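Local atomic coordinates of beta-agarase D (Zobellia galactanivorans, PDB entry 4ASM), a protein that cleaves the beta-1,4 linkages of agarose at random as a retaining endo-acting glycoside hydrolase of family GH16, of which this chain is the catalytic domain. Residues Y8-V13 with R357-V362. Sequence-based numbering, arbitrary orientation.
Sequences YDWDNV and RVYKPV. With CA (calcium ion), chain B.
Arg357 lies with its aliphatic stem flat against the indole of Trp10. Arg357 CB stands 3.8 Å from the centroid of the Trp10 six-membered ring and 11° off the ring normal, a CH-pi contact over the face, while Arg357 CD reaches to 3.6 Å from Trp10 CG. Both residues are buried, and Tyr8 CB lies over the opposite indole face, offset toward the rim. With CG set between its backbone N and carbonyl carbon (chi1 65°) and the chain extended from there to NE, Arg357 runs along the ring to the turn beyond. There Arg357 NH1 donates to Val13 O at 3.0 Å (154° at the hydrogen), the oxygen lying near the guanidinium plane; NH2 adds a weak bond to the same oxygen and a salt bridge to Glu136. The fold is the GH16 beta-sandwich: overlapping type I turns of the N-terminal loop set Trp10 and Val13 against Arg357 and Tyr359 of strand 350-362, which pairs with strands 24-27 and 133-140. Cutting Arg357 back to an alanine would remove the CD packing on Trp10 and is likely to leave Val13 O without its NH1 donor and Glu136 without this charged partner. Tyr359 touches more lightly, its OH 3.3 Å from Trp10 CD1 and weakly hydrogen-bonded by Arg357 NH1. The outer side is looser: Asp11 and Asn12 are exposed and make no cross-contact. Asp9, by contrast, is fixed by the calcium ion, which its OD2 binds at 2.3 Å alongside Asp34, Asn36, Gly89, Asp354 and a water.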
loop_
_atom_site.group_PDB
_atom_site.type_symbol
_atom_site.label_atom_id
_atom_site.label_comp_id
_atom_site.label_asym_id
_atom_site.label_seq_id
_atom_site.Cartn_x
_atom_site.Cartn_y
_atom_site.Cartn_z
ATOM N N TYR A 8 -24.077 7.433 -0.313
ATOM C CA TYR A 8 -22.854 6.731 0.087
ATOM C C TYR A 8 -22.205 7.462 1.240
ATOM O O TYR A 8 -22.385 8.678 1.379
ATOM C CB TYR A 8 -21.854 6.700 -1.056
ATOM C CG TYR A 8 -22.349 6.059 -2.326
ATOM C CD1 TYR A 8 -22.375 4.682 -2.462
ATOM C CD2 TYR A 8 -22.770 6.841 -3.398
ATOM C CE1 TYR A 8 -22.815 4.094 -3.634
ATOM C CE2 TYR A 8 -23.217 6.260 -4.580
ATOM C CZ TYR A 8 -23.226 4.887 -4.683
ATOM O OH TYR A 8 -23.686 4.298 -5.843
ATOM N N ASP A 9 -21.417 6.730 2.031
ATOM C CA ASP A 9 -20.718 7.315 3.182
ATOM C C ASP A 9 -19.865 8.525 2.833
ATOM O O ASP A 9 -19.663 9.406 3.690
ATOM C CB ASP A 9 -19.807 6.278 3.847
ATOM C CG ASP A 9 -20.569 5.220 4.619
ATOM O OD1 ASP A 9 -21.783 5.393 4.890
ATOM O OD2 ASP A 9 -19.942 4.208 5.000
ATOM N N TRP A 10 -19.349 8.549 1.606
ATOM C CA TRP A 10 -18.407 9.571 1.162
ATOM C C TRP A 10 -19.102 10.736 0.478
ATOM O O TRP A 10 -18.446 11.617 -0.074
ATOM C CB TRP A 10 -17.375 8.982 0.186
ATOM C CG TRP A 10 -18.004 8.269 -0.984
ATOM C CD1 TRP A 10 -18.633 8.840 -2.064
ATOM C CD2 TRP A 10 -18.089 6.852 -1.171
ATOM N NE1 TRP A 10 -19.080 7.861 -2.919
ATOM C CE2 TRP A 10 -18.774 6.633 -2.391
ATOM C CE3 TRP A 10 -17.627 5.740 -0.441
ATOM C CZ2 TRP A 10 -19.005 5.351 -2.899
ATOM C CZ3 TRP A 10 -17.886 4.459 -0.945
ATOM C CH2 TRP A 10 -18.572 4.283 -2.153
ATOM N N ASP A 11 -20.437 10.745 0.460
ATOM C CA ASP A 11 -21.132 11.763 -0.319
ATOM C C ASP A 11 -20.703 13.191 0.043
ATOM O O ASP A 11 -20.581 14.030 -0.837
ATOM C CB ASP A 11 -22.642 11.623 -0.167
ATOM C CG ASP A 11 -23.228 10.532 -1.048
ATOM O OD1 ASP A 11 -22.538 10.020 -1.955
ATOM O OD2 ASP A 11 -24.403 10.191 -0.817
ATOM N N ASN A 12 -20.468 13.430 1.332
ATOM C CA ASN A 12 -20.132 14.771 1.836
ATOM C C ASN A 12 -18.641 15.114 1.781
ATOM O O ASN A 12 -18.224 16.190 2.223
ATOM C CB ASN A 12 -20.644 14.946 3.278
ATOM C CG ASN A 12 -22.148 14.703 3.407
ATOM O OD1 ASN A 12 -22.917 14.928 2.465
ATOM N ND2 ASN A 12 -22.564 14.240 4.586
ATOM N N VAL A 13 -17.844 14.197 1.238
ATOM C CA VAL A 13 -16.390 14.311 1.319
ATOM C C VAL A 13 -15.807 14.739 -0.012
ATOM O O VAL A 13 -15.900 14.012 -1.000
ATOM C CB VAL A 13 -15.767 12.956 1.716
ATOM C CG1 VAL A 13 -14.253 13.100 1.911
ATOM C CG2 VAL A 13 -16.434 12.369 2.969
ATOM N N ARG A 357 -13.540 4.315 -2.228
ATOM C CA ARG A 357 -14.210 4.855 -3.404
ATOM C C ARG A 357 -13.225 4.972 -4.558
ATOM O O ARG A 357 -12.025 5.218 -4.354
ATOM C CB ARG A 357 -14.848 6.218 -3.083
ATOM C CG ARG A 357 -13.887 7.336 -2.749
ATOM C CD ARG A 357 -14.680 8.561 -2.289
ATOM N NE ARG A 357 -13.825 9.660 -1.863
ATOM C CZ ARG A 357 -14.252 10.910 -1.721
ATOM N NH1 ARG A 357 -15.522 11.223 -2.004
ATOM N NH2 ARG A 357 -13.420 11.834 -1.269
ATOM N N VAL A 358 -13.746 4.809 -5.769
ATOM C CA VAL A 358 -12.937 4.790 -6.975
ATOM C C VAL A 358 -13.617 5.711 -7.973
ATOM O O VAL A 358 -14.822 5.563 -8.219
ATOM C CB VAL A 358 -12.857 3.365 -7.549
ATOM C CG1 VAL A 358 -12.059 3.355 -8.836
ATOM C CG2 VAL A 358 -12.248 2.408 -6.524
ATOM N N TYR A 359 -12.858 6.662 -8.530
ATOM C CA TYR A 359 -13.369 7.574 -9.566
ATOM C C TYR A 359 -12.464 7.585 -10.788
ATOM O O TYR A 359 -11.264 7.297 -10.704
ATOM C CB TYR A 359 -13.429 9.009 -9.046
ATOM C CG TYR A 359 -14.343 9.261 -7.879
ATOM C CD1 TYR A 359 -15.690 9.615 -8.061
ATOM C CD2 TYR A 359 -13.854 9.200 -6.572
ATOM C CE1 TYR A 359 -16.520 9.860 -6.954
ATOM C CE2 TYR A 359 -14.658 9.449 -5.486
ATOM C CZ TYR A 359 -15.998 9.783 -5.669
ATOM O OH TYR A 359 -16.772 10.034 -4.557
ATOM N N LYS A 360 -13.046 7.910 -11.936
ATOM C CA LYS A 360 -12.241 8.243 -13.098
ATOM C C LYS A 360 -12.645 9.626 -13.611
ATOM O O LYS A 360 -13.809 10.012 -13.471
ATOM C CB LYS A 360 -12.393 7.182 -14.190
ATOM C CG LYS A 360 -11.974 5.772 -13.767
ATOM C CD LYS A 360 -12.235 4.745 -14.867
ATOM C CE LYS A 360 -11.223 4.849 -15.990
ATOM N NZ LYS A 360 -9.843 4.420 -15.536
ATOM N N PRO A 361 -11.689 10.380 -14.189
ATOM C CA PRO A 361 -11.981 11.722 -14.690
ATOM C C PRO A 361 -12.640 11.644 -16.063
ATOM O O PRO A 361 -12.174 10.899 -16.937
ATOM C CB PRO A 361 -10.592 12.352 -14.806
ATOM C CG PRO A 361 -9.674 11.244 -15.069
ATOM C CD PRO A 361 -10.288 9.995 -14.418
ATOM N N VAL A 362 -13.723 12.400 -16.231
ATOM C CA VAL A 362 -14.453 12.432 -17.497
ATOM C C VAL A 362 -14.726 13.880 -17.908
ATOM O O VAL A 362 -14.943 14.745 -17.055
ATOM C CB VAL A 362 -15.800 11.671 -17.395
ATOM C CG1 VAL A 362 -15.570 10.201 -17.031
ATOM C CG2 VAL A 362 -16.747 12.350 -16.396
HETATM CA CA CA B . -19.055 2.359 6.068
HETATM O O HOH W 1 -20.183 3.113 8.078
#